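Local structure of sterol regulatory element-binding protein cleavage-activating protein (Schizosaccharomyces pombe, 4YHC) at residues Lys120-Met126 with Phe138-Glu144; Val143-Gly147 with Ser173-Ser178; Lys298-Tyr304 with Gln343-Val349. The protein escorts the transcription factor precursor Sre1 so that it can be processed when sterol or oxygen is low, this chain being its WD40 domain. The protein carries 9 engineered substitutions. One frame throughout, in Å; residues are numbered along the deposited sequence.

How the interactions relate
Interactions 1 and 2 are adjacent, with centres about 12 Å apart, and follow directly along the chain: both use strand 136-144 and share Val143 and Glu144. Interaction 1 pairs that strand with 121-127 inside the blade predicted as WD 3. Interaction 2 takes the turn at its end and joins it to strand 175-182 of the next blade, predicted as WD 4. Asn122 ties the two together through Ser178. Interaction 3 comes later in the chain, in a separate sheet, its centre about 30 Å from that of interaction 2 and 32 Å from that of interaction 1. The contacts join strands into sheets and blade to blade, all within the part thought, by similarity, to interact with Sre1.

Interaction 1 of 3, residues Lys120-Met126 with Phe138-Glu144; sequences KLNVFWM and FELVVVE
Trp125 and Phe138 meet near one end of this hairpin, and the indole is worth following outward. Its CB leaves the strand on the face carrying Leu121, Val123, Leu140 and Val142. From there CG lies anti to the carbonyl carbon (chi1 -69°), and the indole meets Leu140 over one face and Phe138 at its edge. On the five-membered side, Trp125 CD1 sits 3.9 Å from Leu140 CD2, a methyl held over the ring face as a CH-pi contact, while NE1 goes on to Ser90 OG. On the six-membered side, Trp125 CE3 is 3.6 Å from Phe138 CG. Trp125 CZ3 lies 3.7 Å from Phe138 CD2, so the indole edge points into the Phe138 face, a T-shaped pair with the planes of Trp125 and Phe138 at 83°. The two strands are the first hairpin of a four-stranded WD40 blade, joined by six backbone hydrogen bonds such as Val141 N to Phe124 O at 2.8 Å. The sheet face carrying Trp125 packs on strand 88-92 of the preceding blade. Here Val123 CG1 presses on Leu140 CD2 at 3.3 Å, tighter than normal carbon contact. Across the sheet, Phe124 CE2 touches Val143 CG2 at 3.6 Å, while Met126 reaches Ile189 in strand 187-193.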
loop_
_atom_site.group_PDB
_atom_site.type_symbol
_atom_site.label_atom_id
_atom_site.label_comp_id
_atom_site.label_asym_id
_atom_site.label_seq_id
_atom_site.Cartn_x
_atom_site.Cartn_y
_atom_site.Cartn_z
ATOM N N LYS A 120 -13.540 14.581 2.192
ATOM C CA LYS A 120 -12.392 13.838 1.763
ATOM C C LYS A 120 -12.887 12.444 1.308
ATOM O O LYS A 120 -13.684 11.828 1.980
ATOM C CB LYS A 120 -11.396 13.730 2.926
ATOM C CG LYS A 120 -10.330 14.819 2.932
ATOM C CD LYS A 120 -10.856 16.238 3.178
ATOM C CE LYS A 120 -9.848 17.285 2.705
ATOM N NZ LYS A 120 -9.784 18.517 3.540
ATOM N N LEU A 121 -12.397 11.977 0.170
ATOM C CA LEU A 121 -12.781 10.669 -0.362
ATOM C C LEU A 121 -11.697 9.615 -0.268
ATOM O O LEU A 121 -10.529 9.906 -0.506
ATOM C CB LEU A 121 -13.111 10.786 -1.845
ATOM C CG LEU A 121 -14.276 11.645 -2.254
ATOM C CD1 LEU A 121 -14.650 11.203 -3.671
ATOM C CD2 LEU A 121 -15.477 11.526 -1.321
ATOM N N ASN A 122 -12.106 8.388 0.001
ATOM C CA ASN A 122 -11.279 7.235 -0.298
ATOM C C ASN A 122 -12.064 6.350 -1.242
ATOM O O ASN A 122 -13.249 6.158 -0.986
ATOM C CB ASN A 122 -10.969 6.519 0.984
ATOM C CG ASN A 122 -9.813 5.571 0.848
ATOM O OD1 ASN A 122 -9.060 5.615 -0.135
ATOM N ND2 ASN A 122 -9.662 4.688 1.837
ATOM N N VAL A 123 -11.447 5.866 -2.347
ATOM C CA VAL A 123 -12.124 5.024 -3.323
ATOM C C VAL A 123 -11.457 3.689 -3.537
ATOM O O VAL A 123 -10.272 3.663 -3.603
ATOM C CB VAL A 123 -12.163 5.737 -4.683
ATOM C CG1 VAL A 123 -12.831 4.820 -5.697
ATOM C CG2 VAL A 123 -12.932 7.039 -4.578
ATOM N N PHE A 124 -12.205 2.594 -3.655
ATOM C CA PHE A 124 -11.634 1.248 -3.765
ATOM C C PHE A 124 -12.430 0.521 -4.782
ATOM O O PHE A 124 -13.629 0.628 -4.766
ATOM C CB PHE A 124 -11.922 0.358 -2.514
ATOM C CG PHE A 124 -11.739 1.030 -1.243
ATOM C CD1 PHE A 124 -10.508 1.383 -0.842
ATOM C CD2 PHE A 124 -12.821 1.267 -0.423
ATOM C CE1 PHE A 124 -10.316 1.993 0.356
ATOM C CE2 PHE A 124 -12.656 1.897 0.771
ATOM C CZ PHE A 124 -11.395 2.272 1.162
ATOM N N TRP A 125 -11.767 -0.249 -5.621
ATOM C CA TRP A 125 -12.399 -1.229 -6.502
ATOM C C TRP A 125 -12.433 -2.613 -5.854
ATOM O O TRP A 125 -11.415 -3.078 -5.304
ATOM C CB TRP A 125 -11.548 -1.382 -7.744
ATOM C CG TRP A 125 -11.506 -0.192 -8.685
ATOM C CD1 TRP A 125 -10.977 1.012 -8.433
ATOM C CD2 TRP A 125 -11.925 -0.169 -10.027
ATOM N NE1 TRP A 125 -11.014 1.783 -9.537
ATOM C CE2 TRP A 125 -11.593 1.074 -10.543
ATOM C CE3 TRP A 125 -12.500 -1.115 -10.870
ATOM C CZ2 TRP A 125 -11.882 1.459 -11.882
ATOM C CZ3 TRP A 125 -12.741 -0.770 -12.214
ATOM C CH2 TRP A 125 -12.467 0.508 -12.694
ATOM N N MET A 126 -13.556 -3.303 -5.950
ATOM C CA MET A 126 -13.581 -4.666 -5.481
ATOM C C MET A 126 -14.203 -5.573 -6.553
ATOM O O MET A 126 -15.155 -5.194 -7.193
ATOM C CB MET A 126 -14.348 -4.770 -4.184
ATOM C CG MET A 126 -13.804 -3.777 -3.100
ATOM S SD MET A 126 -14.683 -3.950 -1.561
ATOM C CE MET A 126 -13.660 -5.187 -0.849
ATOM N N PHE A 138 -17.532 -5.062 -11.192
ATOM C CA PHE A 138 -16.806 -4.553 -10.036
ATOM C C PHE A 138 -17.782 -3.876 -9.125
ATOM O O PHE A 138 -18.807 -3.388 -9.577
ATOM C CB PHE A 138 -15.744 -3.496 -10.407
ATOM C CG PHE A 138 -14.630 -4.000 -11.274
ATOM C CD1 PHE A 138 -13.530 -4.693 -10.724
ATOM C CD2 PHE A 138 -14.686 -3.840 -12.637
ATOM C CE1 PHE A 138 -12.504 -5.141 -11.525
ATOM C CE2 PHE A 138 -13.648 -4.299 -13.448
ATOM C CZ PHE A 138 -12.573 -4.956 -12.903
ATOM N N GLU A 139 -17.426 -3.815 -7.841
ATOM C CA GLU A 139 -17.978 -2.816 -6.949
ATOM C C GLU A 139 -16.998 -1.694 -6.683
ATOM O O GLU A 139 -15.846 -1.939 -6.345
ATOM C CB GLU A 139 -18.440 -3.492 -5.684
ATOM C CG GLU A 139 -19.598 -4.431 -5.990
ATOM C CD GLU A 139 -20.062 -5.201 -4.788
ATOM O OE1 GLU A 139 -19.225 -5.965 -4.237
ATOM O OE2 GLU A 139 -21.256 -5.009 -4.407
ATOM N N LEU A 140 -17.445 -0.462 -6.901
ATOM C CA LEU A 140 -16.635 0.710 -6.723
ATOM C C LEU A 140 -17.142 1.374 -5.475
ATOM O O LEU A 140 -18.311 1.850 -5.443
ATOM C CB LEU A 140 -16.774 1.687 -7.894
ATOM C CG LEU A 140 -15.612 2.359 -8.575
ATOM C CD1 LEU A 140 -16.086 3.585 -9.375
ATOM C CD2 LEU A 140 -14.449 2.711 -7.668
ATOM N N VAL A 141 -16.295 1.450 -4.459
ATOM C CA VAL A 141 -16.721 1.959 -3.167
ATOM C C VAL A 141 -16.134 3.335 -2.935
ATOM O O VAL A 141 -14.921 3.578 -3.083
ATOM C CB VAL A 141 -16.291 1.006 -2.048
ATOM C CG1 VAL A 141 -16.722 1.512 -0.675
ATOM C CG2 VAL A 141 -16.862 -0.400 -2.303
ATOM N N VAL A 142 -16.990 4.249 -2.526
ATOM C CA VAL A 142 -16.605 5.599 -2.257
ATOM C C VAL A 142 -16.894 5.908 -0.821
ATOM O O VAL A 142 -18.055 5.850 -0.381
ATOM C CB VAL A 142 -17.408 6.571 -3.158
ATOM C CG1 VAL A 142 -16.989 8.006 -2.900
ATOM C CG2 VAL A 142 -17.130 6.236 -4.599
ATOM N N VAL A 143 -15.848 6.219 -0.079
ATOM C CA VAL A 143 -15.954 6.471 1.334
ATOM C C VAL A 143 -15.673 7.931 1.609
ATOM O O VAL A 143 -14.632 8.478 1.195
ATOM C CB VAL A 143 -14.985 5.590 2.178
ATOM C CG1 VAL A 143 -15.170 5.854 3.666
ATOM C CG2 VAL A 143 -15.212 4.103 1.890
ATOM N N GLU A 144 -16.582 8.554 2.363
ATOM C CA GLU A 144 -16.447 9.960 2.727
ATOM C C GLU A 144 -16.082 10.122 4.172
ATOM O O GLU A 144 -16.543 9.402 5.035
ATOM C CB GLU A 144 -17.736 10.708 2.465
ATOM C CG GLU A 144 -18.041 10.906 0.996
ATOM C CD GLU A 144 -19.361 11.624 0.809
ATOM O OE1 GLU A 144 -19.439 12.811 1.257
ATOM O OE2 GLU A 144 -20.306 10.995 0.241
#

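Interaction 2 of 3, residues Val143-Gly147 with Ser173-Ser178; sequences VESSG and SPIIKS
Ser145 O accepts a hydrogen bond from Ile175 N at 2.8 Å, with an N-H...O angle of 160° and the donor tilted 28° from the carbonyl plane. Pro174 CA and CB lie close against the same oxygen, Pro174 CB being 3.5 Å from Ser145 O. The carbonyl is presented by a type I turn from Glu144 to Gly147, closed by Gly147 N to Glu144 O at 2.9 Å. Gly147 has a backbone that calls for glycine, and a CB there would run into Ser173 O. Its bare CA instead takes the end of Ile175: the extended chi2 (175°) carries Ile175 CD1 to 3.7 Å from Gly147 CA and 3.8 Å from Val143 CG1. Further along, Ser178 OG touches Val143 CG1 at 3.5 Å, yet its polar partner is Asn122 ND2 on strand 121-127, the partner of 136-144. Between Ile175 and Ser178 the chain turns a corner at Ile176, where Ile176 and Lys177 form a classic beta bulge opposite Leu192. The contact therefore bridges two blades: the turn between strands 136-144 and 148-156 of one meets the start of strand 175-182 of the next, with strand 187-193 alongside in the same sheet, its Ser191 touching Ile175 and Ser178.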
loop_
_atom_site.group_PDB
_atom_site.type_symbol
_atom_site.label_atom_id
_atom_site.label_comp_id
_atom_site.label_asym_id
_atom_site.label_seq_id
_atom_site.Cartn_x
_atom_site.Cartn_y
_atom_site.Cartn_z
ATOM N N VAL A 143 -15.848 6.219 -0.079
ATOM C CA VAL A 143 -15.954 6.471 1.334
ATOM C C VAL A 143 -15.673 7.931 1.609
ATOM O O VAL A 143 -14.632 8.478 1.195
ATOM C CB VAL A 143 -14.985 5.590 2.178
ATOM C CG1 VAL A 143 -15.170 5.854 3.666
ATOM C CG2 VAL A 143 -15.212 4.103 1.890
ATOM N N GLU A 144 -16.582 8.554 2.363
ATOM C CA GLU A 144 -16.447 9.960 2.727
ATOM C C GLU A 144 -16.082 10.122 4.172
ATOM O O GLU A 144 -16.543 9.402 5.035
ATOM C CB GLU A 144 -17.736 10.708 2.465
ATOM C CG GLU A 144 -18.041 10.906 0.996
ATOM C CD GLU A 144 -19.361 11.624 0.809
ATOM O OE1 GLU A 144 -19.439 12.811 1.257
ATOM O OE2 GLU A 144 -20.306 10.995 0.241
ATOM N N SER A 145 -15.219 11.068 4.447
ATOM C CA SER A 145 -14.835 11.289 5.854
ATOM C C SER A 145 -16.030 11.621 6.747
ATOM O O SER A 145 -15.982 11.408 7.953
ATOM C CB SER A 145 -13.822 12.395 5.916
ATOM O OG SER A 145 -14.193 13.332 4.935
ATOM N N SER A 146 -17.101 12.088 6.106
ATOM C CA SER A 146 -18.383 12.377 6.737
ATOM C C SER A 146 -19.018 11.139 7.379
ATOM O O SER A 146 -19.817 11.269 8.282
ATOM C CB SER A 146 -19.348 12.999 5.695
ATOM O OG SER A 146 -19.897 12.010 4.805
ATOM N N GLY A 147 -18.662 9.943 6.932
ATOM C CA GLY A 147 -19.284 8.744 7.456
ATOM C C GLY A 147 -20.207 8.088 6.469
ATOM O O GLY A 147 -20.761 7.051 6.748
ATOM N N SER A 173 -20.367 8.247 13.093
ATOM C CA SER A 173 -19.274 9.158 13.386
ATOM C C SER A 173 -18.395 9.467 12.140
ATOM O O SER A 173 -18.449 8.762 11.139
ATOM C CB SER A 173 -18.468 8.535 14.527
ATOM O OG SER A 173 -17.308 9.288 14.842
ATOM N N PRO A 174 -17.575 10.522 12.197
ATOM C CA PRO A 174 -16.670 10.721 11.070
ATOM C C PRO A 174 -15.571 9.639 10.973
ATOM O O PRO A 174 -15.102 9.114 11.972
ATOM C CB PRO A 174 -16.034 12.103 11.342
ATOM C CG PRO A 174 -16.827 12.716 12.468
ATOM C CD PRO A 174 -17.341 11.526 13.251
ATOM N N ILE A 175 -15.185 9.342 9.739
ATOM C CA ILE A 175 -14.274 8.264 9.435
ATOM C C ILE A 175 -12.862 8.772 9.408
ATOM O O ILE A 175 -12.524 9.584 8.608
ATOM C CB ILE A 175 -14.692 7.599 8.112
ATOM C CG1 ILE A 175 -15.969 6.841 8.388
ATOM C CG2 ILE A 175 -13.620 6.637 7.562
ATOM C CD1 ILE A 175 -16.618 6.200 7.187
ATOM N N ILE A 176 -12.025 8.261 10.282
ATOM C CA ILE A 176 -10.577 8.567 10.275
ATOM C C ILE A 176 -9.846 7.809 9.128
ATOM O O ILE A 176 -8.925 8.323 8.526
ATOM C CB ILE A 176 -9.951 8.128 11.629
ATOM C CG1 ILE A 176 -10.610 8.849 12.815
ATOM C CG2 ILE A 176 -8.463 8.415 11.680
ATOM C CD1 ILE A 176 -10.149 8.300 14.156
ATOM N N LYS A 177 -10.264 6.582 8.831
ATOM C CA LYS A 177 -9.491 5.703 7.955
ATOM C C LYS A 177 -10.397 4.577 7.485
ATOM O O LYS A 177 -11.099 3.979 8.299
ATOM C CB LYS A 177 -8.329 5.133 8.769
ATOM C CG LYS A 177 -7.553 3.996 8.155
ATOM C CD LYS A 177 -6.755 4.470 6.971
ATOM C CE LYS A 177 -5.813 3.393 6.478
ATOM N NZ LYS A 177 -4.460 3.666 6.959
ATOM N N SER A 178 -10.406 4.308 6.192
ATOM C CA SER A 178 -11.160 3.182 5.672
ATOM C C SER A 178 -10.232 2.356 4.832
ATOM O O SER A 178 -9.351 2.885 4.215
ATOM C CB SER A 178 -12.367 3.652 4.887
ATOM O OG SER A 178 -11.931 4.469 3.800
#

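Interaction 3 of 3, residues Lys298-Tyr304 with Gln343-Val349; sequences KVLYYYY and QENIHEV
Strands 299-304 and 344-349 run antiparallel, their axes 4.6 Å apart at closest and at 160° to each other, with Tyr301 facing His347 and Tyr303 facing Asn345 as hydrogen-bonded pairs. Ile346 runs alongside Tyr302, its CG1 over the middle of the ring, 3.8 Å from the centroid and 6° off the normal, while Ile346 CD1 reaches on to Tyr302 CZ at 3.6 Å. The other branch, Ile346 CG2, turns to Leu300 CD1 at 3.5 Å, putting the isoleucine across both neighbours. Were Tyr302 replaced by an alanine, Ile346 would probably lose the ring it lies on and a gap is likely to open toward Phe291, whose ring also meets the tyrosine. Strand 299-304 lies between 344-349 and 281-292 in a sheet set, along the sequence, between the predicted repeats WD 4 and WD 5. Glu344, Ile346 and Glu348, on the face with Tyr302, are exposed. At one end of the pairing, a water accepts from Tyr304 OH at 2.7 Å and donates to Glu344 OE2 at 2.8 Å, linking the two side chains beyond the contact of Glu344 CB with the ring. On the opposite face, Val349 CG2 meets the edge of the Tyr301 ring, 3.6 Å from Tyr301 CE1, and the Tyr301 hydroxyl is hydrogen-bonded to Ser355 OG. His347 swings its ring out from this face, CG opposite the backbone N (chi1 -179°), and stacks on Tyr415. Glu348 OE1 lies against the Lys298 methylene CG, while Lys298 NZ stays 5.5 Å from Glu348 OE1, too far for a salt bridge.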
loop_
_atom_site.group_PDB
_atom_site.type_symbol
_atom_site.label_atom_id
_atom_site.label_comp_id
_atom_site.label_asym_id
_atom_site.label_seq_id
_atom_site.Cartn_x
_atom_site.Cartn_y
_atom_site.Cartn_z
ATOM N N LYS A 298 9.594 9.601 15.338
ATOM C CA LYS A 298 10.537 8.863 14.479
ATOM C C LYS A 298 9.784 7.745 13.722
ATOM O O LYS A 298 8.863 7.158 14.226
ATOM C CB LYS A 298 11.653 8.206 15.276
ATOM C CG LYS A 298 12.561 9.187 16.009
ATOM C CD LYS A 298 13.512 9.883 15.073
ATOM C CE LYS A 298 14.607 10.633 15.837
ATOM N NZ LYS A 298 14.130 12.013 16.078
ATOM N N VAL A 299 10.255 7.412 12.530
ATOM C CA VAL A 299 9.704 6.221 11.809
ATOM C C VAL A 299 10.433 4.960 12.284
ATOM O O VAL A 299 11.636 4.867 12.306
ATOM C CB VAL A 299 9.742 6.427 10.288
ATOM C CG1 VAL A 299 9.199 5.174 9.487
ATOM C CG2 VAL A 299 8.970 7.693 9.931
ATOM N N LEU A 300 9.654 3.979 12.653
ATOM C CA LEU A 300 10.145 2.715 13.135
ATOM C C LEU A 300 9.646 1.485 12.320
ATOM O O LEU A 300 8.552 1.462 11.834
ATOM C CB LEU A 300 9.763 2.529 14.591
ATOM C CG LEU A 300 10.429 3.167 15.807
ATOM C CD1 LEU A 300 11.734 2.506 16.103
ATOM C CD2 LEU A 300 10.649 4.627 15.619
ATOM N N TYR A 301 10.497 0.483 12.251
ATOM C CA TYR A 301 10.215 -0.806 11.581
ATOM C C TYR A 301 10.457 -1.920 12.561
ATOM O O TYR A 301 11.533 -2.023 13.142
ATOM C CB TYR A 301 11.085 -0.978 10.349
ATOM C CG TYR A 301 10.816 0.061 9.303
ATOM C CD1 TYR A 301 11.439 1.306 9.352
ATOM C CD2 TYR A 301 9.949 -0.227 8.238
ATOM C CE1 TYR A 301 11.196 2.268 8.382
ATOM C CE2 TYR A 301 9.691 0.715 7.278
ATOM C CZ TYR A 301 10.336 1.959 7.330
ATOM O OH TYR A 301 10.005 2.873 6.405
ATOM N N TYR A 302 9.391 -2.656 12.873
ATOM C CA TYR A 302 9.490 -3.820 13.706
ATOM C C TYR A 302 9.337 -5.032 12.800
ATOM O O TYR A 302 8.360 -5.099 11.988
ATOM C CB TYR A 302 8.370 -3.820 14.726
ATOM C CG TYR A 302 8.582 -2.982 15.948
ATOM C CD1 TYR A 302 8.926 -1.653 15.853
ATOM C CD2 TYR A 302 8.374 -3.520 17.212
ATOM C CE1 TYR A 302 9.073 -0.862 16.983
ATOM C CE2 TYR A 302 8.545 -2.747 18.365
ATOM C CZ TYR A 302 8.889 -1.422 18.228
ATOM O OH TYR A 302 8.973 -0.683 19.328
ATOM N N TYR A 303 10.304 -5.907 12.882
ATOM C CA TYR A 303 10.380 -7.144 12.113
ATOM C C TYR A 303 10.335 -8.342 13.064
ATOM O O TYR A 303 11.156 -8.442 14.048
ATOM C CB TYR A 303 11.685 -7.165 11.312
ATOM C CG TYR A 303 11.946 -8.471 10.608
ATOM C CD1 TYR A 303 11.341 -8.759 9.356
ATOM C CD2 TYR A 303 12.796 -9.420 11.155
ATOM C CE1 TYR A 303 11.584 -9.973 8.702
ATOM C CE2 TYR A 303 13.063 -10.615 10.513
ATOM C CZ TYR A 303 12.461 -10.869 9.271
ATOM O OH TYR A 303 12.699 -12.067 8.664
ATOM N N TYR A 304 9.394 -9.245 12.809
ATOM C CA TYR A 304 9.232 -10.453 13.606
ATOM C C TYR A 304 9.496 -11.694 12.763
ATOM O O TYR A 304 8.909 -11.859 11.697
ATOM C CB TYR A 304 7.815 -10.545 14.174
ATOM C CG TYR A 304 7.344 -9.333 14.939
ATOM C CD1 TYR A 304 6.705 -8.289 14.292
ATOM C CD2 TYR A 304 7.522 -9.242 16.311
ATOM C CE1 TYR A 304 6.264 -7.182 14.988
ATOM C CE2 TYR A 304 7.084 -8.139 17.016
ATOM C CZ TYR A 304 6.456 -7.113 16.348
ATOM O OH TYR A 304 6.018 -6.012 17.041
ATOM N N GLN A 343 10.975 -13.558 17.351
ATOM C CA GLN A 343 12.018 -12.561 17.659
ATOM C C GLN A 343 11.725 -11.207 16.970
ATOM O O GLN A 343 11.374 -11.171 15.826
ATOM C CB GLN A 343 13.375 -13.090 17.203
ATOM C CG GLN A 343 13.464 -14.606 17.287
ATOM C CD GLN A 343 14.808 -15.096 17.770
ATOM O OE1 GLN A 343 14.993 -15.335 18.961
ATOM N NE2 GLN A 343 15.756 -15.238 16.853
ATOM N N GLU A 344 11.918 -10.119 17.683
ATOM C CA GLU A 344 11.538 -8.788 17.293
ATOM C C GLU A 344 12.797 -7.968 17.108
ATOM O O GLU A 344 13.654 -7.943 17.983
ATOM C CB GLU A 344 10.691 -8.164 18.360
ATOM C CG GLU A 344 10.870 -6.667 18.536
ATOM C CD GLU A 344 10.237 -6.162 19.826
ATOM O OE1 GLU A 344 10.902 -5.435 20.630
ATOM O OE2 GLU A 344 9.057 -6.489 20.039
ATOM N N ASN A 345 12.927 -7.360 15.938
ATOM C CA ASN A 345 14.082 -6.577 15.580
ATOM C C ASN A 345 13.531 -5.209 15.153
ATOM O O ASN A 345 12.555 -5.164 14.426
ATOM C CB ASN A 345 14.836 -7.249 14.453
ATOM C CG ASN A 345 15.577 -8.505 14.917
ATOM O OD1 ASN A 345 16.502 -8.434 15.751
ATOM N ND2 ASN A 345 15.186 -9.666 14.379
ATOM N N ILE A 346 14.145 -4.135 15.630
ATOM C CA ILE A 346 13.624 -2.809 15.505
ATOM C C ILE A 346 14.650 -1.960 14.791
ATOM O O ILE A 346 15.827 -1.951 15.115
ATOM C CB ILE A 346 13.353 -2.207 16.897
ATOM C CG1 ILE A 346 12.362 -3.048 17.646
ATOM C CG2 ILE A 346 12.828 -0.780 16.836
ATOM C CD1 ILE A 346 12.188 -2.593 19.090
ATOM N N HIS A 347 14.209 -1.233 13.794
ATOM C CA HIS A 347 15.091 -0.354 13.070
ATOM C C HIS A 347 14.405 1.003 13.080
ATOM O O HIS A 347 13.249 1.142 12.583
ATOM C CB HIS A 347 15.241 -0.874 11.637
ATOM C CG HIS A 347 16.162 -0.066 10.785
ATOM N ND1 HIS A 347 17.533 -0.108 10.917
ATOM C CD2 HIS A 347 15.909 0.875 9.842
ATOM C CE1 HIS A 347 18.086 0.761 10.086
ATOM N NE2 HIS A 347 17.121 1.367 9.428
ATOM N N GLU A 348 15.125 2.002 13.590
ATOM C CA GLU A 348 14.633 3.357 13.670
ATOM C C GLU A 348 15.311 4.181 12.614
ATOM O O GLU A 348 16.491 4.081 12.463
ATOM C CB GLU A 348 14.987 3.940 15.058
ATOM C CG GLU A 348 14.693 5.436 15.209
ATOM C CD GLU A 348 14.819 5.858 16.721
ATOM O OE1 GLU A 348 14.060 6.668 17.224
ATOM O OE2 GLU A 348 15.623 5.290 17.457
ATOM N N VAL A 349 14.572 5.005 11.905
ATOM C CA VAL A 349 15.124 5.823 10.853
ATOM C C VAL A 349 15.256 7.313 11.295
ATOM O O VAL A 349 14.299 7.895 11.856
ATOM C CB VAL A 349 14.161 5.805 9.611
ATOM C CG1 VAL A 349 14.648 6.761 8.545
ATOM C CG2 VAL A 349 14.006 4.409 9.080
HETATM O O HOH W 1 12.205 9.115 11.237
HETATM O O HOH W 2 6.287 -6.263 19.691
#